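PDB 6UM4: malate dehydrogenase from Naegleria fowleri, which probably catalyses the reversible oxidation of malate to oxaloacetate, with a nicotinamide adenine dinucleotide as the hydride carrier. Local coordinates for residues A[218-223]-A[244-249]; A[248-253]-A[339-344]. All blocks are in the same frame, centred on the assembly; numbering follows the deposited sequence.

Contact 1: residues A[218-223]-A[244-249]; sequences LVLIVA and NITAMT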
loop_
_atom_site.group_PDB
_atom_site.type_symbol
_atom_site.label_atom_id
_atom_site.label_comp_id
_atom_site.label_asym_id
_atom_site.label_seq_id
_atom_site.Cartn_x
_atom_site.Cartn_y
_atom_site.Cartn_z
ATOM N N LEU A 218 2.687 3.119 -22.198
ATOM C CA LEU A 218 3.649 3.863 -21.392
ATOM C C LEU A 218 4.394 2.865 -20.529
ATOM O O LEU A 218 3.767 2.002 -19.897
ATOM C CB LEU A 218 2.975 4.945 -20.537
ATOM C CG LEU A 218 2.108 5.953 -21.306
ATOM C CD1 LEU A 218 1.471 6.948 -20.350
ATOM C CD2 LEU A 218 2.930 6.693 -22.413
ATOM N N VAL A 219 5.725 2.958 -20.541
ATOM C CA VAL A 219 6.604 2.001 -19.869
ATOM C C VAL A 219 7.422 2.742 -18.820
ATOM O O VAL A 219 8.147 3.695 -19.148
ATOM C CB VAL A 219 7.542 1.291 -20.864
ATOM C CG1 VAL A 219 8.365 0.255 -20.147
ATOM C CG2 VAL A 219 6.768 0.658 -22.009
ATOM N N LEU A 220 7.353 2.272 -17.574
ATOM C CA LEU A 220 8.136 2.827 -16.478
ATOM C C LEU A 220 9.155 1.783 -16.049
ATOM O O LEU A 220 8.787 0.648 -15.735
ATOM C CB LEU A 220 7.232 3.228 -15.303
ATOM C CG LEU A 220 7.987 3.598 -14.026
ATOM C CD1 LEU A 220 8.925 4.787 -14.286
ATOM C CD2 LEU A 220 7.029 3.887 -12.892
ATOM N N ILE A 221 10.431 2.152 -16.059
ATOM C CA ILE A 221 11.504 1.266 -15.617
ATOM C C ILE A 221 11.879 1.646 -14.191
ATOM O O ILE A 221 12.253 2.791 -13.924
ATOM C CB ILE A 221 12.735 1.341 -16.536
ATOM C CG1 ILE A 221 12.547 0.512 -17.814
ATOM C CG2 ILE A 221 13.961 0.831 -15.792
ATOM C CD1 ILE A 221 11.666 1.148 -18.869
ATOM N N VAL A 222 11.774 0.681 -13.276
ATOM C CA VAL A 222 12.182 0.848 -11.888
ATOM C C VAL A 222 13.486 0.113 -11.602
ATOM O O VAL A 222 14.339 0.617 -10.867
ATOM C CB VAL A 222 11.066 0.381 -10.916
ATOM C CG1 VAL A 222 11.557 0.412 -9.484
ATOM C CG2 VAL A 222 9.832 1.254 -11.056
ATOM N N ALA A 223 13.649 -1.083 -12.165
ATOM C CA ALA A 223 14.825 -1.897 -11.894
ATOM C C ALA A 223 16.102 -1.172 -12.303
ATOM O O ALA A 223 16.146 -0.501 -13.336
ATOM C CB ALA A 223 14.726 -3.221 -12.644
ATOM N N ASN A 244 7.699 7.572 -24.549
ATOM C CA ASN A 244 6.763 6.715 -23.829
ATOM C C ASN A 244 7.450 5.689 -22.928
ATOM O O ASN A 244 6.758 4.883 -22.300
ATOM C CB ASN A 244 5.833 5.997 -24.829
ATOM C CG ASN A 244 4.830 6.940 -25.460
ATOM O OD1 ASN A 244 4.685 8.076 -25.023
ATOM N ND2 ASN A 244 4.153 6.491 -26.491
ATOM N N ILE A 245 8.781 5.677 -22.872
ATOM C CA ILE A 245 9.540 4.800 -21.987
ATOM C C ILE A 245 10.412 5.673 -21.101
ATOM O O ILE A 245 11.324 6.341 -21.603
ATOM C CB ILE A 245 10.411 3.812 -22.780
ATOM C CG1 ILE A 245 9.562 3.008 -23.768
ATOM C CG2 ILE A 245 11.203 2.914 -21.839
ATOM C CD1 ILE A 245 10.378 2.019 -24.586
ATOM N N THR A 246 10.156 5.662 -19.787
ATOM C CA THR A 246 10.961 6.462 -18.874
ATOM C C THR A 246 11.518 5.593 -17.755
ATOM O O THR A 246 11.073 4.469 -17.517
ATOM C CB THR A 246 10.153 7.616 -18.281
ATOM O OG1 THR A 246 9.028 7.093 -17.569
ATOM C CG2 THR A 246 9.651 8.529 -19.386
ATOM N N ALA A 247 12.493 6.145 -17.044
ATOM C CA ALA A 247 13.062 5.507 -15.875
ATOM C C ALA A 247 12.707 6.342 -14.642
ATOM O O ALA A 247 12.479 7.551 -14.745
ATOM C CB ALA A 247 14.579 5.354 -16.037
ATOM N N MET A 248 12.632 5.698 -13.474
ATOM C CA MET A 248 12.078 6.352 -12.289
ATOM C C MET A 248 13.146 7.042 -11.442
ATOM O O MET A 248 14.004 6.377 -10.847
ATOM C CB MET A 248 11.334 5.359 -11.406
ATOM C CG MET A 248 10.506 6.108 -10.389
ATOM S SD MET A 248 9.469 5.061 -9.372
ATOM C CE MET A 248 10.755 4.310 -8.356
ATOM N N THR A 249 13.061 8.367 -11.339
ATOM C CA THR A 249 13.809 9.132 -10.341
ATOM C C THR A 249 12.875 9.799 -9.343
ATOM O O THR A 249 13.305 10.658 -8.555
ATOM C CB THR A 249 14.674 10.187 -11.019
ATOM O OG1 THR A 249 13.849 10.950 -11.904
ATOM C CG2 THR A 249 15.763 9.505 -11.819
HETATM O O HOH W 1 13.799 3.539 -10.151
#
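Leu218 and Asn244 open a parallel strand pairing at one end of the six-stranded sheet of the Rossmann-type NAD-binding domain. Strand 218-221, helix 226-235 and strand 245-247 form a beta-alpha-beta crossover here, with strand 245-247 outermost in this chain. The branch of Leu218 that touches is CD2, lying 3.4 Å from OD1 of Asn244 and running across that side chain. Val219 grips the neighbouring strand with both its backbone polar atoms: its N donates to O of Asn244 at 2.8 Å, and its O accepts from N of Thr246 at 2.9 Å. Its side chain lies alongside that of Ile245, the two pointing the same way, with CB of Val219 3.9 Å from CG1 of Ile245. Val219, Ile245, Ile221 and Ala247 share this face of the sheet, and the latter three pack on helix 226-235. Leu220 and Thr246 turn to the other face, toward helix 332-348. Leu220 sends CD1 forward along the strand to within 3.8 Å of CB of Met248, its CG lying anti to the backbone nitrogen (chi1 170°). Ile221 repeats the two-way backbone grip: its N donates to O of Thr246, and its O accepts from N of Met248. This last bond is the most bent of the four across the pair, 137° at the hydrogen. Past it, Val222 lies beside the thioether end of Met248, CG1 being 4.1 Å from CE. One water then joins the two segments, donating to O of Val222 at 3.1 Å and to O of Met248 at 2.9 Å.

Contact 2: residues A[248-253]-A[339-344]; sequences MTRLDH and AIKHMH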
loop_
_atom_site.group_PDB
_atom_site.type_symbol
_atom_site.label_atom_id
_atom_site.label_comp_id
_atom_site.label_asym_id
_atom_site.label_seq_id
_atom_site.Cartn_x
_atom_site.Cartn_y
_atom_site.Cartn_z
ATOM N N MET A 248 12.632 5.698 -13.474
ATOM C CA MET A 248 12.078 6.352 -12.289
ATOM C C MET A 248 13.146 7.042 -11.442
ATOM O O MET A 248 14.004 6.377 -10.847
ATOM C CB MET A 248 11.334 5.359 -11.406
ATOM C CG MET A 248 10.506 6.108 -10.389
ATOM S SD MET A 248 9.469 5.061 -9.372
ATOM C CE MET A 248 10.755 4.310 -8.356
ATOM N N THR A 249 13.061 8.367 -11.339
ATOM C CA THR A 249 13.809 9.132 -10.341
ATOM C C THR A 249 12.875 9.799 -9.343
ATOM O O THR A 249 13.305 10.658 -8.555
ATOM C CB THR A 249 14.674 10.187 -11.019
ATOM O OG1 THR A 249 13.849 10.950 -11.904
ATOM C CG2 THR A 249 15.763 9.505 -11.819
ATOM N N ARG A 250 11.590 9.438 -9.391
ATOM C CA ARG A 250 10.594 10.085 -8.561
ATOM C C ARG A 250 10.881 9.861 -7.094
ATOM O O ARG A 250 10.486 10.676 -6.259
ATOM C CB ARG A 250 9.202 9.550 -8.922
ATOM C CG ARG A 250 8.038 10.219 -8.190
ATOM C CD ARG A 250 8.165 11.738 -8.264
ATOM N NE ARG A 250 7.001 12.389 -7.692
ATOM C CZ ARG A 250 5.883 12.659 -8.355
ATOM N NH1 ARG A 250 5.770 12.339 -9.645
ATOM N NH2 ARG A 250 4.865 13.236 -7.715
ATOM N N LEU A 251 11.549 8.752 -6.750
ATOM C CA LEU A 251 11.837 8.501 -5.345
ATOM C C LEU A 251 12.971 9.405 -4.866
ATOM O O LEU A 251 12.911 9.953 -3.757
ATOM C CB LEU A 251 12.160 7.026 -5.106
ATOM C CG LEU A 251 12.418 6.748 -3.623
ATOM C CD1 LEU A 251 11.186 7.074 -2.779
ATOM C CD2 LEU A 251 12.959 5.346 -3.330
ATOM N N ASP A 252 14.015 9.571 -5.685
ATOM C CA ASP A 252 15.019 10.588 -5.392
ATOM C C ASP A 252 14.352 11.946 -5.207
ATOM O O ASP A 252 14.621 12.672 -4.235
ATOM C CB ASP A 252 16.072 10.652 -6.498
ATOM C CG ASP A 252 16.688 9.289 -6.833
ATOM O OD1 ASP A 252 17.178 8.570 -5.937
ATOM O OD2 ASP A 252 16.752 8.960 -8.037
ATOM N N HIS A 253 13.470 12.294 -6.141
ATOM C CA HIS A 253 12.742 13.557 -6.085
ATOM C C HIS A 253 11.993 13.715 -4.764
ATOM O O HIS A 253 12.164 14.710 -4.050
ATOM C CB HIS A 253 11.784 13.622 -7.278
ATOM C CG HIS A 253 10.953 14.860 -7.326
ATOM N ND1 HIS A 253 11.223 15.900 -8.186
ATOM C CD2 HIS A 253 9.850 15.223 -6.629
ATOM C CE1 HIS A 253 10.327 16.856 -8.017
ATOM N NE2 HIS A 253 9.478 16.468 -7.079
ATOM N N ALA A 339 6.624 4.956 -7.651
ATOM C CA ALA A 339 6.098 4.429 -8.919
ATOM C C ALA A 339 4.631 4.800 -9.101
ATOM O O ALA A 339 4.212 5.223 -10.179
ATOM C CB ALA A 339 6.270 2.910 -8.998
ATOM N N ILE A 340 3.824 4.646 -8.056
ATOM C CA ILE A 340 2.439 5.088 -8.168
ATOM C C ILE A 340 2.399 6.564 -8.557
ATOM O O ILE A 340 1.720 6.952 -9.513
ATOM C CB ILE A 340 1.680 4.826 -6.855
ATOM C CG1 ILE A 340 1.558 3.320 -6.600
ATOM C CG2 ILE A 340 0.283 5.418 -6.938
ATOM C CD1 ILE A 340 0.703 2.565 -7.620
ATOM N N LYS A 341 3.181 7.398 -7.865
ATOM C CA LYS A 341 3.154 8.827 -8.182
ATOM C C LYS A 341 3.649 9.092 -9.608
ATOM O O LYS A 341 3.078 9.919 -10.334
ATOM C CB LYS A 341 3.976 9.627 -7.164
ATOM C CG LYS A 341 3.304 9.830 -5.776
ATOM C CD LYS A 341 4.248 10.580 -4.851
ATOM C CE LYS A 341 3.557 11.114 -3.597
ATOM N NZ LYS A 341 3.293 10.064 -2.564
ATOM N N HIS A 342 4.728 8.425 -10.015
ATOM C CA HIS A 342 5.251 8.624 -11.365
ATOM C C HIS A 342 4.194 8.297 -12.418
ATOM O O HIS A 342 3.948 9.092 -13.332
ATOM C CB HIS A 342 6.509 7.780 -11.566
ATOM C CG HIS A 342 7.073 7.843 -12.964
ATOM N ND1 HIS A 342 8.333 8.329 -13.238
ATOM C CD2 HIS A 342 6.551 7.466 -14.157
ATOM C CE1 HIS A 342 8.563 8.260 -14.539
ATOM N NE2 HIS A 342 7.497 7.744 -15.124
ATOM N N MET A 343 3.569 7.115 -12.324
ATOM C CA MET A 343 2.568 6.740 -13.326
ATOM C C MET A 343 1.343 7.638 -13.244
ATOM O O MET A 343 0.802 8.065 -14.270
ATOM C CB MET A 343 2.157 5.278 -13.149
ATOM C CG MET A 343 3.252 4.318 -13.466
ATOM S SD MET A 343 3.794 4.595 -15.146
ATOM C CE MET A 343 2.236 4.504 -16.059
ATOM N N HIS A 344 0.888 7.924 -12.025
ATOM C CA HIS A 344 -0.291 8.755 -11.841
ATOM C C HIS A 344 -0.129 10.106 -12.525
ATOM O O HIS A 344 -1.015 10.546 -13.269
ATOM C CB HIS A 344 -0.561 8.939 -10.349
ATOM C CG HIS A 344 -1.593 9.976 -10.069
ATOM N ND1 HIS A 344 -1.309 11.324 -10.063
ATOM C CD2 HIS A 344 -2.925 9.867 -9.840
ATOM C CE1 HIS A 344 -2.417 12.002 -9.829
ATOM N NE2 HIS A 344 -3.411 11.142 -9.683
HETATM O O HOH W 2 10.829 9.379 -11.911
#
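The N-terminal turn of helix 250-264 meets the middle of helix 332-348 here, with Met248 and Arg250 leaning on Ala339, Lys341 and His342 in the lactate/malate dehydrogenase fold. Met248, just ahead of the helix, lays its sulfur against the backbone of the other helix: SD is 3.3 Å from N of Ala339 and 3.9 Å from CB of the same alanine. The Arg250 side chain, bent at chi2 (49°), crosses that of Lys341 at about a right angle. CB of Lys341 sits over the centre of one guanidinium face, 3.7 Å above its plane. The charged ends stay apart, NH2 of Arg250 lying 6.3 Å from NZ of Lys341, and both ends are paired with acids: Asp345 and Asp254 for the arginine, Asp337 for the lysine. These carboxylates probably offset the like charges. Closer to the backbone, CB of Arg250 approaches CB of His342 at 4.2 Å. The imidazole of His342 is held at both nitrogens, NE2 bonding to OG1 of Thr246 and ND1 to a water 3.0 Å away in the ring plane. That water also lies near N of Thr249, at a distance short enough to leave the detail of this bond doubtful. Around this junction, Leu220 of strand 218-221 packs on Ala339 and His342, helix 108-118 touches Ala339, and NZ of Lys341 reaches Gly153 O of the second subunit.

How the contacts relate
Contacts 1 and 2 have centres about 9 Å apart and share Met248 and Thr249, the short connection from strand 245-247 into helix 250-264. Along the chain, strand 218-221 comes first, then helix 226-235, strand 245-247, the shared connection, helix 250-264, and much later helix 332-348. Contact 1 belongs to the edge of the parallel NAD-binding sheet, while contact 2 lies in the C-terminal alpha/beta part of the enzyme and brings helix 332-348 onto that sheet. The two meet directly: CD1 of Leu220 lies 3.4 Å from NE2 of His342, and CB of Leu220 is 3.7 Å from SD of Met343, so buried side chains link the sheet's edge to helix 332-348.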